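Local coordinates for extracellular solute-binding protein family 1 (Alicyclobacillus acidocaldarius subsp. acidocaldarius, PDB 4OVJ), which probably binds a solute outside the cell and hands it to a membrane transporter, as extracellular solute-binding proteins of family 1 do, at residues A[21-29]-A[306-317]; A[260-268]-A[351-359]. All coordinates share one frame; numbering follows the deposited sequence. Where two conformers were deposited one is given.

Interaction 1: A[21-29]-A[306-317]; sequences SKPVVTLTF and YPQQAELFVNFL
Strand 25-29 runs across helix 307-317 with its axis 9.2 Å away and the two directions 56° apart, L27 lying nearest A310. At the start of the helix, V25 sits on the ring of the N-cap residue Y306: its CB stands over the ring centre, 3.9 Å from the centroid, in a CH-pi contact, and CG1 lies over the same face, nearest CE1. The other methyl, CG2, lies 3.7 Å from CG of Q309, whose chain bends at chi2 and crosses V25 at about a right angle. L27 pushes its branches between the helix residues, CD2 against CB of Y306 and CB of A310, CD1 4.0 Å from CB of F313. F313 swings away from its backbone N (chi1 -180°) and presents a ring edge to the face of F29; the T-shaped pair has centroids 5.1 Å apart and planes at 75°. CD1 of L317 touches CZ of F29, while F48 of helix 35-51 meets F313 in a second edge-to-face pair. Polar groups gather near the start of the helix and of the 21-29 segment. NZ of K22 gives a hydrogen bond of 2.9 Å to OE1 of Q308, approaching from above the carbonyl plane. One water links the backbone N of T26 to OH of Y306, and another donates to O of P23 and weakly accepts from NE2 of Q309. The contact thus grades from a water-bridged, partly exposed margin to a buried aromatic end, where apolar packing fastens the first strand, parallel to its sheet neighbours 55-61 and 84-87, to this helix in one lobe of what is probably a periplasmic-binding-protein-like fold.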
loop_
_atom_site.group_PDB
_atom_site.type_symbol
_atom_site.label_atom_id
_atom_site.label_comp_id
_atom_site.label_asym_id
_atom_site.label_seq_id
_atom_site.Cartn_x
_atom_site.Cartn_y
_atom_site.Cartn_z
ATOM N N SER A 21 8.515 24.330 27.282
ATOM C CA SER A 21 8.501 25.731 27.702
ATOM C C SER A 21 9.572 26.562 26.979
ATOM O O SER A 21 10.464 27.145 27.613
ATOM C CB SER A 21 8.755 25.792 29.196
ATOM O OG SER A 21 10.009 25.190 29.486
ATOM N N LYS A 22 9.491 26.591 25.652
ATOM C CA LYS A 22 10.293 27.495 24.836
ATOM C C LYS A 22 9.405 28.608 24.314
ATOM O O LYS A 22 8.192 28.468 24.319
ATOM C CB LYS A 22 10.882 26.752 23.646
ATOM C CG LYS A 22 12.011 25.821 24.027
ATOM C CD LYS A 22 12.547 25.154 22.782
ATOM C CE LYS A 22 12.853 23.697 23.047
ATOM N NZ LYS A 22 13.156 23.003 21.774
ATOM N N PRO A 23 10.011 29.711 23.843
ATOM C CA PRO A 23 9.217 30.784 23.269
ATOM C C PRO A 23 8.355 30.312 22.094
ATOM O O PRO A 23 8.726 29.386 21.360
ATOM C CB PRO A 23 10.260 31.800 22.795
ATOM C CG PRO A 23 11.491 31.482 23.551
ATOM C CD PRO A 23 11.450 30.023 23.849
ATOM N N VAL A 24 7.212 30.968 21.944
ATOM C CA VAL A 24 6.252 30.633 20.936
ATOM C C VAL A 24 6.834 30.774 19.527
ATOM O O VAL A 24 7.595 31.702 19.234
ATOM C CB VAL A 24 4.961 31.463 21.107
ATOM C CG1 VAL A 24 5.243 32.951 20.998
ATOM C CG2 VAL A 24 3.915 31.040 20.094
ATOM N N VAL A 25 6.515 29.796 18.683
ATOM C CA VAL A 25 6.903 29.821 17.270
ATOM C C VAL A 25 5.726 29.366 16.441
ATOM O O VAL A 25 4.790 28.763 16.967
ATOM C CB VAL A 25 8.125 28.907 16.966
ATOM C CG1 VAL A 25 9.303 29.241 17.874
ATOM C CG2 VAL A 25 7.764 27.435 17.057
ATOM N N THR A 26 5.788 29.655 15.147
ATOM C CA THR A 26 4.815 29.190 14.175
ATOM C C THR A 26 5.493 28.325 13.114
ATOM O O THR A 26 6.531 28.707 12.549
ATOM C CB THR A 26 4.124 30.370 13.484
ATOM O OG1 THR A 26 3.438 31.144 14.464
ATOM C CG2 THR A 26 3.127 29.891 12.420
ATOM N N LEU A 27 4.894 27.165 12.859
ATOM C CA LEU A 27 5.308 26.266 11.785
ATOM C C LEU A 27 4.270 26.304 10.691
ATOM O O LEU A 27 3.075 26.223 10.980
ATOM C CB LEU A 27 5.380 24.819 12.273
ATOM C CG LEU A 27 6.324 24.520 13.430
ATOM C CD1 LEU A 27 6.074 23.127 13.982
ATOM C CD2 LEU A 27 7.760 24.640 12.965
ATOM N N THR A 28 4.708 26.389 9.438
ATOM C CA THR A 28 3.800 26.199 8.296
ATOM C C THR A 28 3.771 24.716 7.907
ATOM O O THR A 28 4.770 24.019 8.038
ATOM C CB THR A 28 4.246 27.034 7.087
ATOM O OG1 THR A 28 5.643 26.839 6.878
ATOM C CG2 THR A 28 3.956 28.508 7.338
ATOM N N PHE A 29 2.618 24.248 7.438
ATOM C CA PHE A 29 2.367 22.833 7.194
ATOM C C PHE A 29 1.586 22.681 5.904
ATOM O O PHE A 29 0.398 23.000 5.852
ATOM C CB PHE A 29 1.585 22.252 8.368
ATOM C CG PHE A 29 1.110 20.820 8.184
ATOM C CD1 PHE A 29 1.814 19.897 7.429
ATOM C CD2 PHE A 29 -0.027 20.389 8.855
ATOM C CE1 PHE A 29 1.385 18.583 7.316
ATOM C CE2 PHE A 29 -0.462 19.088 8.739
ATOM C CZ PHE A 29 0.244 18.178 7.978
ATOM N N TYR A 306 12.950 26.163 12.756
ATOM C CA TYR A 306 12.439 25.527 13.972
ATOM C C TYR A 306 12.461 24.005 13.890
ATOM O O TYR A 306 11.422 23.350 14.059
ATOM C CB TYR A 306 11.014 26.014 14.216
ATOM C CG TYR A 306 10.897 27.513 14.190
ATOM C CD1 TYR A 306 11.627 28.296 15.078
ATOM C CD2 TYR A 306 10.079 28.149 13.260
ATOM C CE1 TYR A 306 11.524 29.678 15.058
ATOM C CE2 TYR A 306 9.972 29.526 13.227
ATOM C CZ TYR A 306 10.700 30.280 14.126
ATOM O OH TYR A 306 10.588 31.636 14.091
ATOM N N PRO A 307 13.647 23.425 13.670
ATOM C CA PRO A 307 13.686 21.972 13.529
ATOM C C PRO A 307 13.208 21.184 14.758
ATOM O O PRO A 307 12.594 20.135 14.584
ATOM C CB PRO A 307 15.153 21.681 13.198
ATOM C CG PRO A 307 15.914 22.841 13.748
ATOM C CD PRO A 307 15.001 24.024 13.598
ATOM N N GLN A 308 13.464 21.676 15.967
ATOM C CA GLN A 308 13.035 20.965 17.165
ATOM C C GLN A 308 11.510 20.914 17.256
ATOM O O GLN A 308 10.930 19.863 17.533
ATOM C CB GLN A 308 13.642 21.601 18.416
ATOM C CG GLN A 308 15.164 21.670 18.367
ATOM C CD GLN A 308 15.750 22.564 19.442
ATOM O OE1 GLN A 308 15.739 22.221 20.624
ATOM N NE2 GLN A 308 16.269 23.716 19.035
ATOM N N GLN A 309 10.860 22.042 16.994
ATOM C CA GLN A 309 9.393 22.095 17.027
ATOM C C GLN A 309 8.796 21.309 15.847
ATOM O O GLN A 309 7.755 20.675 15.982
ATOM C CB GLN A 309 8.906 23.532 17.033
ATOM C CG GLN A 309 9.239 24.307 18.306
ATOM C CD GLN A 309 10.571 25.041 18.256
ATOM O OE1 GLN A 309 11.439 24.763 17.422
ATOM N NE2 GLN A 309 10.725 26.017 19.150
ATOM N N ALA A 310 9.471 21.337 14.698
ATOM C CA ALA A 310 9.014 20.583 13.522
ATOM C C ALA A 310 9.029 19.078 13.818
ATOM O O ALA A 310 8.069 18.364 13.498
ATOM C CB ALA A 310 9.869 20.899 12.306
ATOM N N GLU A 311 10.104 18.611 14.451
ATOM C CA GLU A 311 10.210 17.216 14.856
ATOM C C GLU A 311 9.101 16.856 15.853
ATOM O O GLU A 311 8.497 15.802 15.748
ATOM C CB GLU A 311 11.570 16.911 15.492
ATOM C CG GLU A 311 12.779 16.961 14.569
ATOM C CD GLU A 311 14.096 16.803 15.347
ATOM O OE1 GLU A 311 14.106 16.244 16.479
ATOM O OE2 GLU A 311 15.142 17.230 14.834
ATOM N N LEU A 312 8.851 17.736 16.811
ATOM C CA LEU A 312 7.796 17.516 17.794
ATOM C C LEU A 312 6.417 17.396 17.120
ATOM O O LEU A 312 5.602 16.547 17.493
ATOM C CB LEU A 312 7.833 18.647 18.812
ATOM C CG LEU A 312 6.955 18.549 20.050
ATOM C CD1 LEU A 312 7.389 19.589 21.071
ATOM C CD2 LEU A 312 5.522 18.747 19.615
ATOM N N PHE A 313 6.168 18.218 16.107
ATOM C CA PHE A 313 4.914 18.155 15.358
ATOM C C PHE A 313 4.788 16.845 14.572
ATOM O O PHE A 313 3.767 16.167 14.628
ATOM C CB PHE A 313 4.785 19.359 14.429
ATOM C CG PHE A 313 3.518 19.374 13.632
ATOM C CD1 PHE A 313 2.282 19.473 14.258
ATOM C CD2 PHE A 313 3.554 19.299 12.262
ATOM C CE1 PHE A 313 1.117 19.488 13.509
ATOM C CE2 PHE A 313 2.401 19.311 11.508
ATOM C CZ PHE A 313 1.175 19.418 12.128
ATOM N N VAL A 314 5.836 16.480 13.849
ATOM C CA VAL A 314 5.827 15.227 13.110
ATOM C C VAL A 314 5.653 14.041 14.063
ATOM O O VAL A 314 4.871 13.127 13.793
ATOM C CB VAL A 314 7.089 15.089 12.229
ATOM C CG1 VAL A 314 7.217 13.688 11.663
ATOM C CG2 VAL A 314 7.018 16.102 11.095
ATOM N N ASN A 315 6.336 14.075 15.193
ATOM C CA ASN A 315 6.207 13.009 16.157
ATOM C C ASN A 315 4.793 12.870 16.691
ATOM O O ASN A 315 4.320 11.749 16.893
ATOM C CB ASN A 315 7.152 13.210 17.333
ATOM C CG ASN A 315 7.165 12.011 18.238
ATOM O OD1 ASN A 315 7.551 10.913 17.824
ATOM N ND2 ASN A 315 6.697 12.195 19.469
ATOM N N PHE A 316 4.139 14.009 16.921
ATOM C CA PHE A 316 2.744 14.054 17.349
ATOM C C PHE A 316 1.829 13.388 16.314
ATOM O O PHE A 316 1.011 12.525 16.650
ATOM C CB PHE A 316 2.299 15.500 17.595
ATOM C CG PHE A 316 0.871 15.630 18.049
ATOM C CD1 PHE A 316 0.562 15.576 19.407
ATOM C CD2 PHE A 316 -0.156 15.839 17.132
ATOM C CE1 PHE A 316 -0.745 15.712 19.833
ATOM C CE2 PHE A 316 -1.472 15.976 17.558
ATOM C CZ PHE A 316 -1.756 15.904 18.908
ATOM N N LEU A 317 1.989 13.757 15.053
ATOM C CA LEU A 317 1.189 13.160 13.988
ATOM C C LEU A 317 1.396 11.656 13.894
ATOM O O LEU A 317 0.457 10.923 13.650
ATOM C CB LEU A 317 1.496 13.795 12.632
ATOM C CG LEU A 317 1.130 15.270 12.501
ATOM C CD1 LEU A 317 1.584 15.766 11.138
ATOM C CD2 LEU A 317 -0.353 15.513 12.741
HETATM O O HOH W 1 7.916 26.862 20.741
HETATM O O HOH W 2 7.618 31.884 14.600
#

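Interaction 2: A[260-268]-A[351-359]; sequences WVNYVVSLQ and PEKAEFQLV. With SO4 (sulfate ion), chain B.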
loop_
_atom_site.group_PDB
_atom_site.type_symbol
_atom_site.label_atom_id
_atom_site.label_comp_id
_atom_site.label_asym_id
_atom_site.label_seq_id
_atom_site.Cartn_x
_atom_site.Cartn_y
_atom_site.Cartn_z
ATOM N N TRP A 260 -5.640 -5.401 -1.503
ATOM C CA TRP A 260 -5.147 -4.545 -0.436
ATOM C C TRP A 260 -6.012 -4.669 0.810
ATOM O O TRP A 260 -7.251 -4.691 0.734
ATOM C CB TRP A 260 -5.066 -3.101 -0.903
ATOM C CG TRP A 260 -4.120 -2.993 -2.033
ATOM C CD1 TRP A 260 -4.410 -3.081 -3.377
ATOM C CD2 TRP A 260 -2.704 -2.856 -1.931
ATOM N NE1 TRP A 260 -3.242 -2.988 -4.115
ATOM C CE2 TRP A 260 -2.186 -2.839 -3.250
ATOM C CE3 TRP A 260 -1.820 -2.733 -0.852
ATOM C CZ2 TRP A 260 -0.822 -2.705 -3.515
ATOM C CZ3 TRP A 260 -0.453 -2.595 -1.121
ATOM C CH2 TRP A 260 0.028 -2.582 -2.442
ATOM N N VAL A 261 -5.357 -4.740 1.961
ATOM C CA VAL A 261 -6.055 -5.036 3.196
ATOM C C VAL A 261 -7.108 -3.982 3.554
ATOM O O VAL A 261 -8.108 -4.309 4.188
ATOM C CB VAL A 261 -5.070 -5.289 4.364
ATOM C CG1 VAL A 261 -4.425 -3.995 4.836
ATOM C CG2 VAL A 261 -5.778 -5.995 5.503
ATOM N N ASN A 262 -6.903 -2.745 3.103
ATOM C CA ASN A 262 -7.835 -1.636 3.329
ATOM C C ASN A 262 -9.245 -1.929 2.854
ATOM O O ASN A 262 -10.207 -1.378 3.388
ATOM C CB ASN A 262 -7.328 -0.341 2.658
ATOM C CG ASN A 262 -7.553 -0.308 1.145
ATOM O OD1 ASN A 262 -6.814 -0.924 0.379
ATOM N ND2 ASN A 262 -8.556 0.461 0.701
ATOM N N TYR A 263 -9.365 -2.796 1.851
ATOM C CA TYR A 263 -10.662 -3.147 1.298
ATOM C C TYR A 263 -11.543 -3.950 2.244
ATOM O O TYR A 263 -12.738 -4.083 1.979
ATOM C CB TYR A 263 -10.514 -3.910 -0.027
ATOM C CG TYR A 263 -10.193 -3.024 -1.198
ATOM C CD1 TYR A 263 -11.122 -2.103 -1.667
ATOM C CD2 TYR A 263 -8.979 -3.120 -1.857
ATOM C CE1 TYR A 263 -10.843 -1.290 -2.747
ATOM C CE2 TYR A 263 -8.686 -2.301 -2.941
ATOM C CZ TYR A 263 -9.626 -1.389 -3.376
ATOM O OH TYR A 263 -9.373 -0.580 -4.456
ATOM N N VAL A 264 -10.990 -4.496 3.335
ATOM C CA VAL A 264 -11.818 -5.329 4.204
ATOM C C VAL A 264 -13.003 -4.552 4.786
ATOM O O VAL A 264 -14.075 -5.125 4.959
ATOM C CB VAL A 264 -11.027 -6.057 5.318
ATOM C CG1 VAL A 264 -10.519 -5.087 6.359
ATOM C CG2 VAL A 264 -11.896 -7.126 5.983
ATOM N N VAL A 265 -12.828 -3.262 5.070
ATOM C CA VAL A 265 -13.925 -2.483 5.653
ATOM C C VAL A 265 -15.069 -2.369 4.649
ATOM O O VAL A 265 -16.219 -2.659 4.978
ATOM C CB VAL A 265 -13.465 -1.082 6.107
ATOM C CG1 VAL A 265 -14.660 -0.182 6.406
ATOM C CG2 VAL A 265 -12.553 -1.212 7.316
ATOM N N SER A 266 -14.741 -1.969 3.423
ATOM C CA SER A 266 -15.731 -1.872 2.346
ATOM C C SER A 266 -16.399 -3.208 2.056
ATOM O O SER A 266 -17.616 -3.282 1.962
ATOM C CB SER A 266 -15.095 -1.354 1.050
ATOM O OG SER A 266 -14.603 -0.048 1.229
ATOM N N LEU A 267 -15.601 -4.257 1.895
ATOM C CA LEU A 267 -16.147 -5.579 1.605
ATOM C C LEU A 267 -17.066 -6.044 2.714
ATOM O O LEU A 267 -18.160 -6.529 2.458
ATOM C CB LEU A 267 -15.043 -6.611 1.402
ATOM C CG LEU A 267 -14.309 -6.464 0.085
ATOM C CD1 LEU A 267 -13.026 -7.268 0.140
ATOM C CD2 LEU A 267 -15.173 -6.889 -1.107
ATOM N N GLN A 268 -16.635 -5.898 3.955
ATOM C CA GLN A 268 -17.445 -6.394 5.056
ATOM C C GLN A 268 -18.777 -5.655 5.165
ATOM O O GLN A 268 -19.781 -6.253 5.542
ATOM C CB GLN A 268 -16.692 -6.328 6.385
ATOM C CG GLN A 268 -17.424 -6.995 7.539
ATOM C CD GLN A 268 -17.561 -8.501 7.370
ATOM O OE1 GLN A 268 -16.690 -9.258 7.798
ATOM N NE2 GLN A 268 -18.647 -8.941 6.738
ATOM N N PRO A 351 -13.945 -4.914 11.689
ATOM C CA PRO A 351 -13.075 -5.075 10.515
ATOM C C PRO A 351 -11.780 -4.261 10.608
ATOM O O PRO A 351 -10.732 -4.728 10.152
ATOM C CB PRO A 351 -13.943 -4.609 9.337
ATOM C CG PRO A 351 -15.337 -4.568 9.846
ATOM C CD PRO A 351 -15.306 -4.475 11.336
ATOM N N GLU A 352 -11.848 -3.064 11.193
ATOM C CA GLU A 352 -10.651 -2.252 11.409
ATOM C C GLU A 352 -9.669 -2.963 12.354
ATOM O O GLU A 352 -8.477 -3.001 12.085
ATOM C CB GLU A 352 -11.021 -0.854 11.924
ATOM C CG GLU A 352 -11.818 -0.049 10.902
ATOM C CD GLU A 352 -12.408 1.254 11.428
ATOM O OE1 GLU A 352 -12.585 1.416 12.650
ATOM O OE2 GLU A 352 -12.718 2.131 10.595
ATOM N N LYS A 353 -10.173 -3.526 13.449
ATOM C CA LYS A 353 -9.332 -4.294 14.371
ATOM C C LYS A 353 -8.621 -5.429 13.638
ATOM O O LYS A 353 -7.425 -5.651 13.830
ATOM C CB LYS A 353 -10.160 -4.871 15.525
ATOM C CG LYS A 353 -10.700 -3.834 16.497
ATOM C CD LYS A 353 -11.360 -4.493 17.704
ATOM C CE LYS A 353 -12.323 -3.545 18.406
ATOM N NZ LYS A 353 -11.674 -2.261 18.773
ATOM N N ALA A 354 -9.363 -6.135 12.788
ATOM C CA ALA A 354 -8.813 -7.234 12.005
ATOM C C ALA A 354 -7.688 -6.749 11.098
ATOM O O ALA A 354 -6.661 -7.402 10.996
ATOM C CB ALA A 354 -9.899 -7.903 11.177
ATOM N N GLU A 355 -7.898 -5.607 10.448
ATOM C CA GLU A 355 -6.880 -4.989 9.599
ATOM C C GLU A 355 -5.624 -4.705 10.390
ATOM O O GLU A 355 -4.528 -4.952 9.918
ATOM C CB GLU A 355 -7.322 -3.620 9.107
ATOM C CG GLU A 355 -8.117 -3.547 7.848
ATOM C CD GLU A 355 -8.181 -2.112 7.360
ATOM O OE1 GLU A 355 -7.306 -1.704 6.567
ATOM O OE2 GLU A 355 -9.056 -1.377 7.823
ATOM N N PHE A 356 -5.787 -4.116 11.577
ATOM C CA PHE A 356 -4.629 -3.761 12.406
ATOM C C PHE A 356 -3.855 -5.017 12.795
ATOM O O PHE A 356 -2.623 -5.033 12.765
ATOM C CB PHE A 356 -5.049 -3.015 13.678
ATOM C CG PHE A 356 -5.452 -1.583 13.465
ATOM C CD1 PHE A 356 -5.851 -1.105 12.226
ATOM C CD2 PHE A 356 -5.465 -0.702 14.543
ATOM C CE1 PHE A 356 -6.242 0.210 12.072
ATOM C CE2 PHE A 356 -5.861 0.613 14.380
ATOM C CZ PHE A 356 -6.237 1.068 13.146
ATOM N N GLN A 357 -4.575 -6.074 13.161
ATOM C CA GLN A 357 -3.923 -7.329 13.532
ATOM C C GLN A 357 -3.158 -7.922 12.357
ATOM O O GLN A 357 -2.059 -8.432 12.513
ATOM C CB GLN A 357 -4.941 -8.342 14.037
ATOM C CG GLN A 357 -5.504 -7.998 15.406
ATOM C CD GLN A 357 -6.671 -8.884 15.808
ATOM O OE1 GLN A 357 -7.325 -9.503 14.964
ATOM N NE2 GLN A 357 -6.943 -8.939 17.106
ATOM N N LEU A 358 -3.755 -7.869 11.173
ATOM C CA LEU A 358 -3.090 -8.391 9.983
ATOM C C LEU A 358 -1.820 -7.578 9.700
ATOM O O LEU A 358 -0.760 -8.149 9.426
ATOM C CB LEU A 358 -4.045 -8.338 8.787
ATOM C CG LEU A 358 -3.654 -8.963 7.441
ATOM C CD1 LEU A 358 -2.666 -8.120 6.663
ATOM C CD2 LEU A 358 -3.147 -10.386 7.617
ATOM N N VAL A 359 -1.917 -6.253 9.791
ATOM C CA VAL A 359 -0.744 -5.416 9.516
ATOM C C VAL A 359 0.367 -5.736 10.525
ATOM O O VAL A 359 1.524 -5.827 10.154
ATOM C CB VAL A 359 -1.093 -3.919 9.455
ATOM C CG1 VAL A 359 0.152 -3.054 9.330
ATOM C CG2 VAL A 359 -1.978 -3.629 8.247
HETATM S S SO4 B . -4.161 -4.303 -7.498
HETATM O O1 SO4 B . -4.309 -4.248 -8.966
HETATM O O2 SO4 B . -3.183 -3.292 -7.021
HETATM O O3 SO4 B . -5.461 -3.995 -6.870
HETATM O O4 SO4 B . -3.741 -5.668 -7.121
HETATM O O HOH W 3 -9.740 0.299 5.861
#
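E355 and the valines V261, V264 and V265 join two nearly antiparallel helices of what is probably a periplasmic-binding-protein-like fold, with the type I turn from W260 to Y263 that links strand 256-260 to helix 263-268 taking part; the axes come within 9.1 Å at 150°. CG of E355 lies alongside CG1 of V264, while OE1 is 3.3 Å from CA of N262 and OE2 meets CG2 of V265. The carboxylate takes no direct hydrogen bond from the facing segment; a water instead donates to OE2 (2.7 Å) and to O of N262, joining it to the turn. An alanine in place of E355 would probably leave this water without its anchor on helix 351-359 and open a gap against V264 and V265. Around the glutamate the contact is apolar: V261 turns CG2 opposite its own N and lays it on CD1 of L358 at 3.9 Å, and CG1 faces V359. At the other end the ring of P351 lies across CG of Q268, whose amide is engaged by R273 and L275. W260, at the start of the turn, donates NE1 to O2 of a sulfate (2.9 Å, 173°), probably from the crystallisation liquor, which Y139 and S184 also bind. Strand 128-144 backs the pair, N137 and N138 touching V261, L358 and V359, and I333 of strand 333-334 packs on E355, F356 and V359.

Overall arrangement
From the N terminus, the chain enters with 21-29, whose strand pairs with 55-61 and 84-87; its helix partner arrives only at 306-317, so interaction 1 closes a loop of 276 intervening residues. Within that loop lies 260-268, which waits for 351-359, and interaction 2 closes a shorter loop of 82 residues. The segments alternate, so the two loops cross rather than nest. Interaction 1 ties the first strand to a helix near one end of the molecule, whereas interaction 2 joins two helices nearer the centre of the chain. Their centres are 33 Å apart, with nearest atoms about 12 Å apart. The mixed sheet, through strands 293-300 and 128-144, connects their surroundings.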